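PDB 4R82: NADH-dependent FAD reductase, which uses NADH to reduce FAD, supplying freely diffusing FADH2 to the halogenase and the monooxygenase that help build the enediyne antibiotic C-1027. Local coordinates for residues A[21-24]-A[25-28]. Residues are numbered along the deposited sequence; the frame is centred on the assembly and turned at random.
Sequences VQLR and RVFG. With NAD (nicotinamide-adenine-dinucleotide), chain C; NAD (nicotinamide-adenine-dinucleotide), chain D.
Helix 20-27 presents Leu23 and Phe27, one turn apart, as a hydrophobic pair, while Arg24 leaves the same helix to hold a bound NAD. Four i to i+4 backbone hydrogen bonds, from Arg25 N, Val26 N, Phe27 N and Gly28 N to the carbonyls of Val21, Gln22, Leu23 and Arg24, show the alpha-helical pattern; the one from Phe27 N to Leu23 O, at 2.9 Å, is the shortest. Leu23 CG sits over a face of the Phe27 ring, 3.9 Å from its centroid and 21° off the normal, which meets the geometry of a CH-pi contact. This approach follows from Leu23 CG standing anti to the backbone N (chi1 -170°), and both methyls also touch the ring. Pro60 and Ser54 of the second subunit pack against Leu23 and Phe27 respectively. On another side, Val21 CG1 lies over a face of the Arg25 guanidinium, 3.9 Å from NH2, and Glu13 forms a salt bridge with NH1 of that arginine.

The Arg24 chain bends at chi3 (69°), bringing NE within 2.9 Å of the bridging oxygen O3 of the chain C NAD. NH1 binds two oxygens of the same phosphate group, O1A at 3.0 Å and O3 at 3.2 Å, so two donors fix the guanidinium's rotation. The N7A/C8A edge of the adenine lies over one face of this group, offset toward its rim, with N7A 3.6 Å above the plane, whereas adenine N3A approaches the Phe27 ring at its edge. Arg24, Phe27 and Gly28 thus line the NAD pocket at the C-terminal end of helix 20-27, a site where His146 is also hydrogen-bonded to NAD.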
loop_
_atom_site.group_PDB
_atom_site.type_symbol
_atom_site.label_atom_id
_atom_site.label_comp_id
_atom_site.label_asym_id
_atom_site.label_seq_id
_atom_site.Cartn_x
_atom_site.Cartn_y
_atom_site.Cartn_z
ATOM N N VAL A 21 -1.155 -13.658 -14.734
ATOM C CA VAL A 21 -0.123 -12.880 -15.414
ATOM C C VAL A 21 -0.640 -11.448 -15.598
ATOM O O VAL A 21 0.029 -10.470 -15.238
ATOM C CB VAL A 21 0.261 -13.507 -16.773
ATOM C CG1 VAL A 21 1.167 -12.579 -17.551
ATOM C CG2 VAL A 21 0.947 -14.830 -16.550
ATOM N N GLN A 22 -1.852 -11.332 -16.132
ATOM C CA GLN A 22 -2.480 -10.027 -16.333
ATOM C C GLN A 22 -2.785 -9.302 -15.034
ATOM O O GLN A 22 -2.620 -8.085 -14.933
ATOM C CB GLN A 22 -3.777 -10.181 -17.135
ATOM C CG GLN A 22 -3.570 -10.465 -18.601
ATOM C CD GLN A 22 -4.808 -10.125 -19.402
ATOM O OE1 GLN A 22 -5.882 -10.663 -19.151
ATOM N NE2 GLN A 22 -4.673 -9.193 -20.339
ATOM N N LEU A 23 -3.251 -10.045 -14.040
ATOM C CA LEU A 23 -3.559 -9.445 -12.749
ATOM C C LEU A 23 -2.296 -8.879 -12.119
ATOM O O LEU A 23 -2.315 -7.798 -11.514
ATOM C CB LEU A 23 -4.197 -10.480 -11.823
ATOM C CG LEU A 23 -4.791 -9.919 -10.531
ATOM C CD1 LEU A 23 -5.940 -8.953 -10.841
ATOM C CD2 LEU A 23 -5.263 -11.062 -9.640
ATOM N N ARG A 24 -1.185 -9.590 -12.260
ATOM C CA ARG A 24 0.046 -9.094 -11.658
ATOM C C ARG A 24 0.519 -7.854 -12.400
ATOM O O ARG A 24 1.121 -6.977 -11.798
ATOM C CB ARG A 24 1.128 -10.173 -11.629
ATOM C CG ARG A 24 0.938 -11.152 -10.475
ATOM C CD ARG A 24 1.757 -12.428 -10.657
ATOM N NE ARG A 24 3.194 -12.190 -10.543
ATOM C CZ ARG A 24 4.084 -13.142 -10.276
ATOM N NH1 ARG A 24 5.374 -12.842 -10.196
ATOM N NH2 ARG A 24 3.684 -14.397 -10.089
ATOM N N ARG A 25 0.231 -7.776 -13.695
ATOM C CA ARG A 25 0.555 -6.564 -14.455
ATOM C C ARG A 25 -0.191 -5.363 -13.900
ATOM O O ARG A 25 0.397 -4.293 -13.705
ATOM C CB ARG A 25 0.213 -6.707 -15.933
ATOM C CG ARG A 25 1.149 -7.598 -16.708
ATOM C CD ARG A 25 0.823 -7.542 -18.189
ATOM N NE ARG A 25 1.616 -8.506 -18.933
ATOM C CZ ARG A 25 1.118 -9.304 -19.870
ATOM N NH1 ARG A 25 -0.170 -9.244 -20.175
ATOM N NH2 ARG A 25 1.908 -10.160 -20.504
ATOM N N VAL A 26 -1.487 -5.520 -13.653
ATOM C CA VAL A 26 -2.259 -4.378 -13.150
ATOM C C VAL A 26 -1.946 -4.066 -11.684
ATOM O O VAL A 26 -1.934 -2.892 -11.288
ATOM C CB VAL A 26 -3.788 -4.499 -13.427
ATOM C CG1 VAL A 26 -4.427 -5.521 -12.517
ATOM C CG2 VAL A 26 -4.465 -3.139 -13.256
ATOM N N PHE A 27 -1.667 -5.092 -10.876
ATOM C CA PHE A 27 -1.227 -4.827 -9.509
ATOM C C PHE A 27 0.059 -3.997 -9.524
ATOM O O PHE A 27 0.254 -3.109 -8.672
ATOM C CB PHE A 27 -0.986 -6.127 -8.732
ATOM C CG PHE A 27 -2.248 -6.814 -8.266
ATOM C CD1 PHE A 27 -3.491 -6.225 -8.439
ATOM C CD2 PHE A 27 -2.173 -8.046 -7.623
ATOM C CE1 PHE A 27 -4.647 -6.866 -7.998
ATOM C CE2 PHE A 27 -3.324 -8.684 -7.160
ATOM C CZ PHE A 27 -4.557 -8.089 -7.351
ATOM N N GLY A 28 0.915 -4.265 -10.508
ATOM C CA GLY A 28 2.191 -3.581 -10.621
ATOM C C GLY A 28 2.060 -2.131 -11.044
ATOM O O GLY A 28 3.032 -1.360 -10.944
HETATM P PA NAD C . 5.745 -9.152 -10.310
HETATM O O1A NAD C . 6.258 -10.106 -9.234
HETATM O O2A NAD C . 6.925 -8.590 -11.078
HETATM O O5B NAD C . 5.042 -7.948 -9.589
HETATM C C5B NAD C . 3.927 -7.290 -10.071
HETATM C C4B NAD C . 2.850 -7.064 -9.099
HETATM O O4B NAD C . 2.256 -8.298 -8.805
HETATM C C3B NAD C . 3.373 -6.522 -7.835
HETATM O O3B NAD C . 2.440 -5.618 -7.322
HETATM C C2B NAD C . 3.441 -7.679 -6.949
HETATM O O2B NAD C . 3.399 -7.321 -5.614
HETATM C C1B NAD C . 2.266 -8.439 -7.350
HETATM N N9A NAD C . 2.320 -9.869 -7.018
HETATM C C8A NAD C . 3.215 -10.774 -7.459
HETATM N N7A NAD C . 2.944 -11.986 -6.946
HETATM C C5A NAD C . 1.856 -11.855 -6.156
HETATM C C6A NAD C . 1.116 -12.737 -5.369
HETATM N N6A NAD C . 1.466 -14.073 -5.289
HETATM N N1A NAD C . 0.052 -12.274 -4.697
HETATM C C2A NAD C . -0.308 -10.984 -4.747
HETATM N N3A NAD C . 0.374 -10.110 -5.500
HETATM C C4A NAD C . 1.453 -10.513 -6.203
HETATM O O3 NAD C . 4.802 -9.920 -11.309
HETATM P PA NAD D . 10.408 -11.600 -8.834
HETATM O O1A NAD D . 9.716 -11.353 -10.174
HETATM O O2A NAD D . 11.212 -12.883 -8.889
HETATM O O5B NAD D . 9.349 -11.725 -7.679
HETATM C C5B NAD D . 9.587 -12.688 -6.725
HETATM C C4B NAD D . 8.426 -13.284 -6.085
HETATM O O4B NAD D . 7.810 -12.297 -5.340
HETATM C C3B NAD D . 7.435 -13.745 -7.077
HETATM O O3B NAD D . 7.296 -15.110 -6.864
HETATM C C2B NAD D . 6.181 -13.070 -6.732
HETATM O O2B NAD D . 5.084 -13.914 -6.851
HETATM C C1B NAD D . 6.417 -12.680 -5.335
HETATM N N9A NAD D . 5.591 -11.573 -4.826
HETATM C C8A NAD D . 5.686 -10.254 -5.106
HETATM N N7A NAD D . 4.721 -9.585 -4.454
HETATM C C5A NAD D . 4.014 -10.499 -3.735
HETATM C C6A NAD D . 2.926 -10.435 -2.872
HETATM N N6A NAD D . 2.332 -9.217 -2.600
HETATM N N1A NAD D . 2.462 -11.571 -2.315
HETATM C C2A NAD D . 3.011 -12.767 -2.558
HETATM N N3A NAD D . 4.057 -12.856 -3.397
HETATM C C4A NAD D . 4.572 -11.750 -3.971
HETATM O O3 NAD D . 11.372 -10.388 -8.499
#